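Local coordinates for glutathione reductase (PDB 3O0H), which probably catalyses the NADPH-dependent reduction of glutathione disulfide to glutathione, passing electrons through a bound FAD and a redox-active disulfide, at residues 50-55 with 127-132; 194-199 with 281-286; 224-229 with 249-254. All coordinates share one frame; numbering follows the deposited sequence.

Contact 1 of 3, residues 50-55 with 127-132; sequences KRVAIA and SNVHIY. With FAD (flavin-adenine dinucleotide), chain H.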
loop_
_atom_site.group_PDB
_atom_site.type_symbol
_atom_site.label_atom_id
_atom_site.label_comp_id
_atom_site.label_asym_id
_atom_site.label_seq_id
_atom_site.Cartn_x
_atom_site.Cartn_y
_atom_site.Cartn_z
ATOM N N LYS B 50 -36.139 -8.264 -14.273
ATOM C CA LYS B 50 -36.231 -9.236 -15.406
ATOM C C LYS B 50 -36.308 -10.656 -14.848
ATOM O O LYS B 50 -35.905 -10.905 -13.709
ATOM C CB LYS B 50 -35.024 -9.146 -16.328
ATOM C CG LYS B 50 -34.774 -7.775 -16.917
ATOM C CD LYS B 50 -35.932 -7.287 -17.754
ATOM C CE LYS B 50 -35.682 -5.880 -18.232
ATOM N NZ LYS B 50 -36.859 -5.392 -19.006
ATOM N N ARG B 51 -36.880 -11.556 -15.635
ATOM C CA ARG B 51 -36.903 -12.980 -15.309
ATOM C C ARG B 51 -35.615 -13.593 -15.866
ATOM O O ARG B 51 -35.382 -13.605 -17.064
ATOM C CB ARG B 51 -38.148 -13.636 -15.905
ATOM C CG ARG B 51 -39.423 -12.885 -15.554
ATOM C CD ARG B 51 -40.672 -13.413 -16.283
ATOM N NE ARG B 51 -40.464 -13.474 -17.729
ATOM C CZ ARG B 51 -40.486 -14.590 -18.460
ATOM N NH1 ARG B 51 -40.776 -15.763 -17.894
ATOM N NH2 ARG B 51 -40.253 -14.533 -19.778
ATOM N N VAL B 52 -34.747 -14.040 -14.980
ATOM C CA VAL B 52 -33.369 -14.401 -15.366
ATOM C C VAL B 52 -33.080 -15.801 -14.832
ATOM O O VAL B 52 -33.549 -16.171 -13.751
ATOM C CB VAL B 52 -32.362 -13.391 -14.746
ATOM C CG1 VAL B 52 -30.920 -13.761 -15.123
ATOM C CG2 VAL B 52 -32.704 -11.940 -15.101
ATOM N N ALA B 53 -32.325 -16.569 -15.588
ATOM C CA ALA B 53 -31.812 -17.873 -15.171
ATOM C C ALA B 53 -30.320 -17.862 -15.370
ATOM O O ALA B 53 -29.811 -17.134 -16.225
ATOM C CB ALA B 53 -32.441 -19.020 -16.008
ATOM N N ILE B 54 -29.609 -18.645 -14.568
ATOM C CA ILE B 54 -28.166 -18.793 -14.731
ATOM C C ILE B 54 -27.846 -20.292 -14.602
ATOM O O ILE B 54 -28.397 -20.979 -13.721
ATOM C CB ILE B 54 -27.362 -17.936 -13.724
ATOM C CG1 ILE B 54 -25.847 -17.924 -14.062
ATOM C CG2 ILE B 54 -27.678 -18.387 -12.237
ATOM C CD1 ILE B 54 -25.062 -16.736 -13.421
ATOM N N ALA B 55 -26.975 -20.770 -15.489
ATOM C CA ALA B 55 -26.509 -22.148 -15.442
ATOM C C ALA B 55 -25.091 -22.124 -14.949
ATOM O O ALA B 55 -24.274 -21.347 -15.460
ATOM C CB ALA B 55 -26.608 -22.839 -16.834
ATOM N N SER B 127 -32.074 -11.544 -6.031
ATOM C CA SER B 127 -32.532 -10.936 -7.272
ATOM C C SER B 127 -33.448 -11.832 -8.090
ATOM O O SER B 127 -33.627 -11.567 -9.281
ATOM C CB SER B 127 -31.334 -10.626 -8.178
ATOM O OG SER B 127 -30.616 -9.559 -7.640
ATOM N N ASN B 128 -33.967 -12.896 -7.456
ATOM C CA ASN B 128 -34.936 -13.852 -8.041
ATOM C C ASN B 128 -34.376 -14.617 -9.242
ATOM O O ASN B 128 -35.128 -15.190 -9.997
ATOM C CB ASN B 128 -36.250 -13.152 -8.404
ATOM C CG ASN B 128 -36.825 -12.374 -7.227
ATOM O OD1 ASN B 128 -37.175 -11.196 -7.353
ATOM N ND2 ASN B 128 -36.870 -13.021 -6.057
ATOM N N VAL B 129 -33.059 -14.680 -9.381
ATOM C CA VAL B 129 -32.477 -15.433 -10.478
ATOM C C VAL B 129 -32.614 -16.935 -10.198
ATOM O O VAL B 129 -32.256 -17.375 -9.092
ATOM C CB VAL B 129 -30.990 -15.073 -10.624
ATOM C CG1 VAL B 129 -30.308 -15.939 -11.730
ATOM C CG2 VAL B 129 -30.866 -13.576 -10.912
ATOM N N HIS B 130 -33.117 -17.719 -11.161
ATOM C CA HIS B 130 -33.181 -19.161 -10.976
ATOM C C HIS B 130 -31.851 -19.819 -11.359
ATOM O O HIS B 130 -31.385 -19.615 -12.471
ATOM C CB HIS B 130 -34.295 -19.825 -11.757
ATOM C CG HIS B 130 -34.459 -21.271 -11.380
ATOM N ND1 HIS B 130 -35.133 -21.668 -10.246
ATOM C CD2 HIS B 130 -33.965 -22.406 -11.936
ATOM C CE1 HIS B 130 -35.075 -22.986 -10.133
ATOM N NE2 HIS B 130 -34.361 -23.457 -11.145
ATOM N N ILE B 131 -31.264 -20.576 -10.418
ATOM C CA ILE B 131 -29.961 -21.228 -10.588
ATOM C C ILE B 131 -30.187 -22.660 -11.061
ATOM O O ILE B 131 -30.793 -23.461 -10.344
ATOM C CB ILE B 131 -29.137 -21.269 -9.276
ATOM C CG1 ILE B 131 -28.753 -19.851 -8.818
ATOM C CG2 ILE B 131 -27.836 -22.063 -9.452
ATOM C CD1 ILE B 131 -28.182 -19.801 -7.415
ATOM N N TYR B 132 -29.721 -22.962 -12.278
ATOM C CA TYR B 132 -29.717 -24.325 -12.786
ATOM C C TYR B 132 -28.333 -24.927 -12.562
ATOM O O TYR B 132 -27.332 -24.463 -13.163
ATOM C CB TYR B 132 -30.054 -24.327 -14.288
ATOM C CG TYR B 132 -31.499 -23.987 -14.585
ATOM C CD1 TYR B 132 -32.528 -24.874 -14.268
ATOM C CD2 TYR B 132 -31.842 -22.796 -15.207
ATOM C CE1 TYR B 132 -33.859 -24.573 -14.563
ATOM C CE2 TYR B 132 -33.187 -22.481 -15.520
ATOM C CZ TYR B 132 -34.195 -23.366 -15.178
ATOM O OH TYR B 132 -35.524 -23.039 -15.457
HETATM P PA FAD H . -15.190 -17.591 -14.847
HETATM O O1A FAD H . -14.101 -18.570 -15.163
HETATM O O2A FAD H . -15.028 -16.888 -13.527
HETATM O O5B FAD H . -16.644 -18.252 -14.896
HETATM C C5B FAD H . -17.080 -19.134 -15.909
HETATM C C4B FAD H . -18.054 -20.077 -15.233
HETATM O O4B FAD H . -18.829 -20.785 -16.189
HETATM C C3B FAD H . -17.388 -21.131 -14.355
HETATM O O3B FAD H . -17.972 -21.124 -13.048
HETATM C C2B FAD H . -17.668 -22.444 -15.060
HETATM O O2B FAD H . -17.856 -23.489 -14.135
HETATM C C1B FAD H . -18.943 -22.185 -15.788
HETATM N N9A FAD H . -19.224 -22.807 -17.092
HETATM C C8A FAD H . -18.418 -22.850 -18.192
HETATM N N7A FAD H . -19.119 -23.378 -19.207
HETATM C C5A FAD H . -20.372 -23.661 -18.741
HETATM C C6A FAD H . -21.510 -24.129 -19.341
HETATM N N6A FAD H . -21.555 -24.492 -20.632
HETATM N N1A FAD H . -22.651 -24.272 -18.589
HETATM C C2A FAD H . -22.642 -23.901 -17.265
HETATM N N3A FAD H . -21.528 -23.405 -16.675
HETATM C C4A FAD H . -20.436 -23.256 -17.438
HETATM N N1 FAD H . -7.652 -12.651 -12.238
HETATM C C2 FAD H . -7.382 -11.482 -11.555
HETATM O O2 FAD H . -7.915 -10.384 -11.858
HETATM N N3 FAD H . -6.526 -11.511 -10.526
HETATM C C4 FAD H . -5.921 -12.677 -10.086
HETATM O O4 FAD H . -5.181 -12.596 -9.098
HETATM C C4X FAD H . -6.188 -13.864 -10.770
HETATM N N5 FAD H . -5.639 -15.054 -10.379
HETATM C C5X FAD H . -5.981 -16.212 -11.077
HETATM C C6 FAD H . -5.399 -17.402 -10.675
HETATM C C7 FAD H . -5.710 -18.590 -11.322
HETATM C C7M FAD H . -5.057 -19.871 -10.833
HETATM C C8 FAD H . -6.609 -18.585 -12.371
HETATM C C8M FAD H . -6.934 -19.862 -13.119
HETATM C C9 FAD H . -7.175 -17.390 -12.797
HETATM C C9A FAD H . -6.854 -16.193 -12.148
HETATM N N10 FAD H . -7.399 -14.978 -12.527
HETATM C C10 FAD H . -7.089 -13.836 -11.834
HETATM C "C1'" FAD H . -8.332 -14.856 -13.667
HETATM C "C2'" FAD H . -9.787 -14.832 -13.272
HETATM O "O2'" FAD H . -10.096 -16.047 -12.615
HETATM C "C3'" FAD H . -10.609 -14.698 -14.527
HETATM O "O3'" FAD H . -10.166 -13.654 -15.376
HETATM C "C4'" FAD H . -12.077 -14.578 -14.183
HETATM O "O4'" FAD H . -12.450 -15.705 -13.386
HETATM C "C5'" FAD H . -12.932 -14.564 -15.444
HETATM O "O5'" FAD H . -14.325 -14.383 -15.109
HETATM P P FAD H . -15.385 -15.023 -16.131
HETATM O O1P FAD H . -16.783 -14.602 -15.737
HETATM O O2P FAD H . -15.008 -14.652 -17.548
HETATM O O3P FAD H . -15.217 -16.599 -16.108
HETATM O O HOH W 1 -34.686 -12.932 -11.946
#

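Contact 2 of 3, residues 194-199 with 281-286; sequences IVIVGG and MLATGR. With FAD (flavin-adenine dinucleotide), chain H.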
loop_
_atom_site.group_PDB
_atom_site.type_symbol
_atom_site.label_atom_id
_atom_site.label_comp_id
_atom_site.label_asym_id
_atom_site.label_seq_id
_atom_site.Cartn_x
_atom_site.Cartn_y
_atom_site.Cartn_z
ATOM N N ILE B 194 8.465 -30.112 -6.159
ATOM C CA ILE B 194 7.469 -29.852 -7.211
ATOM C C ILE B 194 8.144 -29.245 -8.425
ATOM O O ILE B 194 9.083 -28.427 -8.267
ATOM C CB ILE B 194 6.348 -28.940 -6.727
ATOM C CG1 ILE B 194 5.144 -28.947 -7.678
ATOM C CG2 ILE B 194 6.837 -27.460 -6.485
ATOM C CD1 ILE B 194 3.911 -28.320 -7.038
ATOM N N VAL B 195 7.682 -29.673 -9.610
ATOM C CA VAL B 195 8.072 -29.044 -10.874
ATOM C C VAL B 195 6.868 -28.239 -11.385
ATOM O O VAL B 195 5.749 -28.764 -11.428
ATOM C CB VAL B 195 8.513 -30.063 -11.931
ATOM C CG1 VAL B 195 8.701 -29.374 -13.291
ATOM C CG2 VAL B 195 9.796 -30.789 -11.506
ATOM N N ILE B 196 7.093 -26.966 -11.708
ATOM C CA ILE B 196 6.024 -26.064 -12.247
ATOM C C ILE B 196 6.412 -25.840 -13.692
ATOM O O ILE B 196 7.514 -25.328 -13.940
ATOM C CB ILE B 196 6.014 -24.675 -11.591
ATOM C CG1 ILE B 196 5.981 -24.694 -10.047
ATOM C CG2 ILE B 196 4.865 -23.757 -12.190
ATOM C CD1 ILE B 196 4.897 -25.460 -9.493
ATOM N N VAL B 197 5.526 -26.193 -14.638
ATOM C CA VAL B 197 5.782 -25.969 -16.052
ATOM C C VAL B 197 5.069 -24.697 -16.540
ATOM O O VAL B 197 3.845 -24.696 -16.739
ATOM C CB VAL B 197 5.311 -27.165 -16.923
ATOM C CG1 VAL B 197 5.747 -26.968 -18.398
ATOM C CG2 VAL B 197 5.816 -28.510 -16.320
ATOM N N GLY B 198 5.841 -23.633 -16.742
ATOM C CA GLY B 198 5.306 -22.374 -17.253
ATOM C C GLY B 198 5.759 -21.208 -16.400
ATOM O O GLY B 198 5.700 -21.273 -15.197
ATOM N N GLY B 199 6.276 -20.179 -17.047
ATOM C CA GLY B 199 6.790 -18.986 -16.382
ATOM C C GLY B 199 5.964 -17.719 -16.586
ATOM O O GLY B 199 6.492 -16.605 -16.495
ATOM N N MET B 281 3.134 -29.593 -11.846
ATOM C CA MET B 281 1.983 -28.749 -12.179
ATOM C C MET B 281 2.180 -28.075 -13.510
ATOM O O MET B 281 3.222 -27.489 -13.763
ATOM C CB MET B 281 1.789 -27.670 -11.104
ATOM C CG MET B 281 0.577 -26.765 -11.305
ATOM S SD MET B 281 0.734 -25.214 -10.387
ATOM C CE MET B 281 -0.815 -24.417 -10.913
ATOM N N LEU B 282 1.166 -28.139 -14.366
ATOM C CA LEU B 282 1.208 -27.424 -15.625
ATOM C C LEU B 282 0.527 -26.053 -15.462
ATOM O O LEU B 282 -0.631 -25.970 -15.034
ATOM C CB LEU B 282 0.526 -28.219 -16.715
ATOM C CG LEU B 282 1.114 -29.615 -16.989
ATOM C CD1 LEU B 282 0.199 -30.330 -17.920
ATOM C CD2 LEU B 282 2.562 -29.588 -17.539
ATOM N N ALA B 283 1.227 -24.993 -15.862
ATOM C CA ALA B 283 0.677 -23.651 -15.845
ATOM C C ALA B 283 0.987 -22.993 -17.169
ATOM O O ALA B 283 1.714 -22.008 -17.212
ATOM C CB ALA B 283 1.296 -22.845 -14.684
ATOM N N THR B 284 0.442 -23.537 -18.240
ATOM C CA THR B 284 0.915 -23.241 -19.596
ATOM C C THR B 284 -0.069 -22.423 -20.437
ATOM O O THR B 284 0.158 -22.215 -21.649
ATOM C CB THR B 284 1.234 -24.536 -20.330
ATOM O OG1 THR B 284 0.077 -25.383 -20.306
ATOM C CG2 THR B 284 2.415 -25.244 -19.613
ATOM N N GLY B 285 -1.144 -21.953 -19.799
ATOM C CA GLY B 285 -2.084 -21.007 -20.431
ATOM C C GLY B 285 -3.536 -21.495 -20.367
ATOM O O GLY B 285 -3.803 -22.719 -20.242
ATOM N N ARG B 286 -4.451 -20.535 -20.480
ATOM C CA ARG B 286 -5.878 -20.778 -20.521
ATOM C C ARG B 286 -6.439 -20.118 -21.760
ATOM O O ARG B 286 -6.023 -19.026 -22.129
ATOM C CB ARG B 286 -6.535 -20.157 -19.270
ATOM C CG ARG B 286 -6.039 -20.733 -17.933
ATOM C CD ARG B 286 -6.487 -19.846 -16.755
ATOM N NE ARG B 286 -7.935 -19.796 -16.610
ATOM C CZ ARG B 286 -8.704 -20.763 -16.114
ATOM N NH1 ARG B 286 -8.194 -21.935 -15.739
ATOM N NH2 ARG B 286 -10.024 -20.567 -16.002
HETATM P PA FAD H . -15.190 -17.591 -14.847
HETATM O O1A FAD H . -14.101 -18.570 -15.163
HETATM O O2A FAD H . -15.028 -16.888 -13.527
HETATM O O5B FAD H . -16.644 -18.252 -14.896
HETATM C C5B FAD H . -17.080 -19.134 -15.909
HETATM C C4B FAD H . -18.054 -20.077 -15.233
HETATM O O4B FAD H . -18.829 -20.785 -16.189
HETATM C C3B FAD H . -17.388 -21.131 -14.355
HETATM O O3B FAD H . -17.972 -21.124 -13.048
HETATM C C2B FAD H . -17.668 -22.444 -15.060
HETATM O O2B FAD H . -17.856 -23.489 -14.135
HETATM C C1B FAD H . -18.943 -22.185 -15.788
HETATM N N9A FAD H . -19.224 -22.807 -17.092
HETATM C C8A FAD H . -18.418 -22.850 -18.192
HETATM N N7A FAD H . -19.119 -23.378 -19.207
HETATM C C5A FAD H . -20.372 -23.661 -18.741
HETATM C C6A FAD H . -21.510 -24.129 -19.341
HETATM N N6A FAD H . -21.555 -24.492 -20.632
HETATM N N1A FAD H . -22.651 -24.272 -18.589
HETATM C C2A FAD H . -22.642 -23.901 -17.265
HETATM N N3A FAD H . -21.528 -23.405 -16.675
HETATM C C4A FAD H . -20.436 -23.256 -17.438
HETATM N N1 FAD H . -7.652 -12.651 -12.238
HETATM C C2 FAD H . -7.382 -11.482 -11.555
HETATM O O2 FAD H . -7.915 -10.384 -11.858
HETATM N N3 FAD H . -6.526 -11.511 -10.526
HETATM C C4 FAD H . -5.921 -12.677 -10.086
HETATM O O4 FAD H . -5.181 -12.596 -9.098
HETATM C C4X FAD H . -6.188 -13.864 -10.770
HETATM N N5 FAD H . -5.639 -15.054 -10.379
HETATM C C5X FAD H . -5.981 -16.212 -11.077
HETATM C C6 FAD H . -5.399 -17.402 -10.675
HETATM C C7 FAD H . -5.710 -18.590 -11.322
HETATM C C7M FAD H . -5.057 -19.871 -10.833
HETATM C C8 FAD H . -6.609 -18.585 -12.371
HETATM C C8M FAD H . -6.934 -19.862 -13.119
HETATM C C9 FAD H . -7.175 -17.390 -12.797
HETATM C C9A FAD H . -6.854 -16.193 -12.148
HETATM N N10 FAD H . -7.399 -14.978 -12.527
HETATM C C10 FAD H . -7.089 -13.836 -11.834
HETATM C "C1'" FAD H . -8.332 -14.856 -13.667
HETATM C "C2'" FAD H . -9.787 -14.832 -13.272
HETATM O "O2'" FAD H . -10.096 -16.047 -12.615
HETATM C "C3'" FAD H . -10.609 -14.698 -14.527
HETATM O "O3'" FAD H . -10.166 -13.654 -15.376
HETATM C "C4'" FAD H . -12.077 -14.578 -14.183
HETATM O "O4'" FAD H . -12.450 -15.705 -13.386
HETATM C "C5'" FAD H . -12.932 -14.564 -15.444
HETATM O "O5'" FAD H . -14.325 -14.383 -15.109
HETATM P P FAD H . -15.385 -15.023 -16.131
HETATM O O1P FAD H . -16.783 -14.602 -15.737
HETATM O O2P FAD H . -15.008 -14.652 -17.548
HETATM O O3P FAD H . -15.217 -16.599 -16.108
#

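Contact 3 of 3, residues 224-229 with 249-254; sequences DLILRN and IIYEAT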
loop_
_atom_site.group_PDB
_atom_site.type_symbol
_atom_site.label_atom_id
_atom_site.label_comp_id
_atom_site.label_asym_id
_atom_site.label_seq_id
_atom_site.Cartn_x
_atom_site.Cartn_y
_atom_site.Cartn_z
ATOM N N ASP B 224 13.553 -17.401 -22.583
ATOM C CA ASP B 224 14.798 -16.997 -21.972
ATOM C C ASP B 224 14.645 -16.375 -20.589
ATOM O O ASP B 224 15.625 -16.291 -19.867
ATOM C CB ASP B 224 15.551 -16.014 -22.884
ATOM C CG ASP B 224 14.836 -14.652 -23.023
ATOM O OD1 ASP B 224 13.580 -14.611 -23.005
ATOM O OD2 ASP B 224 15.538 -13.618 -23.145
ATOM N N LEU B 225 13.443 -15.906 -20.240
ATOM C CA LEU B 225 13.195 -15.204 -18.951
ATOM C C LEU B 225 11.713 -15.200 -18.622
ATOM O O LEU B 225 10.889 -14.997 -19.508
ATOM C CB LEU B 225 13.734 -13.748 -19.037
ATOM C CG LEU B 225 13.767 -12.821 -17.816
ATOM C CD1 LEU B 225 14.634 -13.347 -16.649
ATOM C CD2 LEU B 225 14.265 -11.407 -18.295
ATOM N N ILE B 226 11.386 -15.464 -17.367
ATOM C CA ILE B 226 10.024 -15.469 -16.899
ATOM C C ILE B 226 9.267 -14.167 -17.218
ATOM O O ILE B 226 9.901 -13.136 -17.571
ATOM C CB ILE B 226 9.917 -15.781 -15.394
ATOM C CG1 ILE B 226 10.718 -14.744 -14.547
ATOM C CG2 ILE B 226 10.276 -17.313 -15.154
ATOM C CD1 ILE B 226 10.389 -14.803 -13.018
ATOM N N LEU B 227 7.925 -14.271 -17.171
ATOM C CA LEU B 227 7.011 -13.132 -17.376
ATOM C C LEU B 227 7.251 -12.322 -18.654
ATOM O O LEU B 227 7.477 -11.096 -18.655
ATOM C CB LEU B 227 7.027 -12.243 -16.124
ATOM C CG LEU B 227 6.588 -12.910 -14.829
ATOM C CD1 LEU B 227 6.682 -11.959 -13.659
ATOM C CD2 LEU B 227 5.171 -13.412 -14.972
ATOM N N ARG B 228 7.169 -13.021 -19.791
ATOM C CA ARG B 228 7.166 -12.396 -21.098
ATOM C C ARG B 228 6.083 -11.299 -21.084
ATOM O O ARG B 228 5.056 -11.494 -20.477
ATOM C CB ARG B 228 6.746 -13.446 -22.136
ATOM C CG ARG B 228 7.639 -13.598 -23.318
ATOM C CD ARG B 228 7.023 -14.574 -24.328
ATOM N NE ARG B 228 7.003 -15.983 -23.884
ATOM C CZ ARG B 228 7.863 -16.943 -24.281
ATOM N NH1 ARG B 228 8.882 -16.676 -25.098
ATOM N NH2 ARG B 228 7.702 -18.198 -23.853
ATOM N N ASN B 229 6.339 -10.172 -21.717
ATOM C CA ASN B 229 5.373 -9.036 -21.835
ATOM C C ASN B 229 5.252 -8.093 -20.611
ATOM O O ASN B 229 4.507 -7.083 -20.662
ATOM C CB ASN B 229 3.964 -9.516 -22.251
ATOM C CG ASN B 229 3.979 -10.261 -23.574
ATOM O OD1 ASN B 229 3.490 -11.378 -23.666
ATOM N ND2 ASN B 229 4.554 -9.651 -24.582
ATOM N N ILE B 249 15.334 -22.361 -11.766
ATOM C CA ILE B 249 14.634 -21.958 -12.952
ATOM C C ILE B 249 15.437 -22.433 -14.147
ATOM O O ILE B 249 16.614 -22.087 -14.327
ATOM C CB ILE B 249 14.411 -20.437 -13.014
ATOM C CG1 ILE B 249 13.711 -19.923 -11.749
ATOM C CG2 ILE B 249 13.627 -20.116 -14.271
ATOM C CD1 ILE B 249 13.368 -18.327 -11.795
ATOM N N ILE B 250 14.804 -23.279 -14.932
ATOM C CA ILE B 250 15.390 -23.819 -16.095
ATOM C C ILE B 250 14.724 -23.177 -17.306
ATOM O O ILE B 250 13.511 -23.328 -17.508
ATOM C CB ILE B 250 15.225 -25.351 -16.172
ATOM C CG1 ILE B 250 15.781 -26.023 -14.912
ATOM C CG2 ILE B 250 16.013 -25.915 -17.376
ATOM C CD1 ILE B 250 15.749 -27.514 -14.980
ATOM N N TYR B 251 15.548 -22.548 -18.145
ATOM C CA TYR B 251 15.066 -21.887 -19.340
ATOM C C TYR B 251 15.312 -22.710 -20.605
ATOM O O TYR B 251 16.022 -23.700 -20.586
ATOM C CB TYR B 251 15.728 -20.522 -19.463
ATOM C CG TYR B 251 15.238 -19.536 -18.465
ATOM C CD1 TYR B 251 13.909 -19.104 -18.512
ATOM C CD2 TYR B 251 16.065 -19.014 -17.476
ATOM C CE1 TYR B 251 13.415 -18.216 -17.605
ATOM C CE2 TYR B 251 15.559 -18.092 -16.554
ATOM C CZ TYR B 251 14.235 -17.692 -16.640
ATOM O OH TYR B 251 13.639 -16.806 -15.760
ATOM N N GLU B 252 14.698 -22.261 -21.696
ATOM C CA GLU B 252 14.691 -22.910 -22.981
ATOM C C GLU B 252 14.227 -24.365 -22.843
ATOM O O GLU B 252 14.680 -25.255 -23.557
ATOM C CB GLU B 252 16.063 -22.777 -23.645
ATOM C CG GLU B 252 16.636 -21.304 -23.606
ATOM C CD GLU B 252 15.883 -20.281 -24.496
ATOM O OE1 GLU B 252 15.180 -20.734 -25.433
ATOM O OE2 GLU B 252 16.015 -19.026 -24.235
ATOM N N ALA B 253 13.308 -24.571 -21.907
ATOM C CA ALA B 253 12.906 -25.898 -21.468
ATOM C C ALA B 253 11.547 -26.259 -22.105
ATOM O O ALA B 253 10.557 -25.582 -21.871
ATOM C CB ALA B 253 12.799 -25.935 -19.923
ATOM N N THR B 254 11.528 -27.338 -22.877
ATOM C CA THR B 254 10.286 -27.953 -23.365
ATOM C C THR B 254 10.169 -29.370 -22.812
ATOM O O THR B 254 11.110 -30.166 -22.923
ATOM C CB THR B 254 10.298 -28.022 -24.894
ATOM O OG1 THR B 254 10.336 -26.680 -25.412
ATOM C CG2 THR B 254 9.049 -28.772 -25.428
#

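Contact 1 of 3, residues 50-55 with 127-132
The edge of the parallel, Rossmann-type sheet that carries FAD is made here, where outermost strand 130-132 runs alongside strand 52-55. H130 N gives its hydrogen to V52 O (3.0 Å), I54 N to H130 O, and Y132 N to I54 O (2.8 Å), so the strands are zipped with A53 facing H130 and I54 facing I131. One sheet face carries V129, I54 and I131. With CG1 of I54 anti to the backbone N (chi1 -171°), its CG2 branch meets V129 CG1, just ahead of strand 130-132, at 3.6 Å and I131 CG1 at 3.9 Å; helix 102-126 covers this face. On the other face A53 CB lies at the edge of the Y132 ring, 3.6 Å from CE2, while CD2 of H130 sits over the centre of one ring face. Before the strands pair, a water joins them: it donates to K50 O and S127 O and accepts from V52 N. A Schellman motif with N128 at positive phi ends helix 102-126 just before strand 130-132. A55, at the far end, brings its O within 3.5 Å of FAD C2A. The pairing thus rests on backbone bonds and aliphatic contacts, with no side-chain hydrogen bond between the segments.

Contact 2 of 3, residues 194-199 with 281-286
V197 donates and accepts toward the same neighbour: its N gives a nearly straight bond to M281 O (2.8 Å, 174° at the hydrogen), and its O receives A283 N at 2.8 Å. One step earlier, M281 N binds V195 O, also at 2.8 Å. In the two bonds of M281 the donor lies close to the line of the carbonyl, whereas A283 N is tilted 25° from the plane of the V197 carbonyl, where regular pairing gives out. M281 O also takes a CA-H...O contact from I196. The amides and carbonyls of I194 and I196 turn the other way, to strand 216-220, which leaves strand 193-197 bonded on both edges inside a four-stranded parallel sheet. This is a second Rossmann-type unit, consistent with the NADPH-binding domain of this family, and G198 probably opens its GxGxxG turn into helix 201-212. Side chains pair on both faces of the sheet. V197 CG2 lies 3.6 Å from L282 CD2, both side chains pointing the same way, and on the opposite face I196 CD1 rests 4.1 Å from M281 CB; M281 also packs on I202 and F206 of helix 201-212. T284 turns CG2 toward V197 O (3.3 Å), with OG1 set between its own backbone N and carbonyl carbon (chi1 55°); that hydroxyl is satisfied by N169 OD1. Beyond the paired part, R286 O accepts from Q332 NE2, and the flavin methyl C8M lies over one face of the R286 guanidinium, offset toward its rim, 3.6 Å from NH1.

Contact 3 of 3, residues 224-229 with 249-254
Y251 and I226 share the hydrogen bond of this contact: I226 N donates to Y251 OH over 3.1 Å, at 158° at the hydrogen, approaching near the plane of the ring at its edge. The same phenol oxygen is also bonded to N239 OD1 on helix 232-245, so it ties loop and helix together. Around the ring the contacts are of a different kind. D224 O sits over the centre of one face, 3.4 Å above the plane, and I249 CG2 covers the opposite face nearer the rim; the ring is thus sandwiched between a carbonyl and a methyl. A chi1 of -72° sets CG of Y251 beside its backbone N and sends the ring across to the loop. This loop follows strand 216-220, and Y251 belongs to the segment carried by outermost strand 248-250, so the contact spans the helical crossover of the Rossmann-type sheet. Apolar packing adds I226 CG2, 4.1 Å from Y251 CE1, and L225 CD1, 4.4 Å from Y251 CZ. Among the charged groups, E252 bends at chi2 (-69°) and brings OE2 to 3.3 Å from D224 CB. The carboxylates stay apart, D224 OD1 lying 5.2 Å from E252 OE2, while R235 offers D224 a long, weak ion pair.

From the N terminus, contact 1 closes first: a largely helical excursion of 71 residues leaves strand 52-55 and returns to its sheet at 130-132. Contact 2 opens only afterwards, at 194-199, and closes at 281-286, so the two stand in series, one in each parallel sheet. Contact 3 opens and closes within the span of contact 2, returning through helix 232-245 to the opposite edge of the same sheet. Contacts 2 and 3 touch, G199 O lying 2.8 Å from L227 N in a probable hydrogen bond. Contacts 1 and 2 have centres about 36 Å apart, yet both reach FAD, at its adenine and flavin ends.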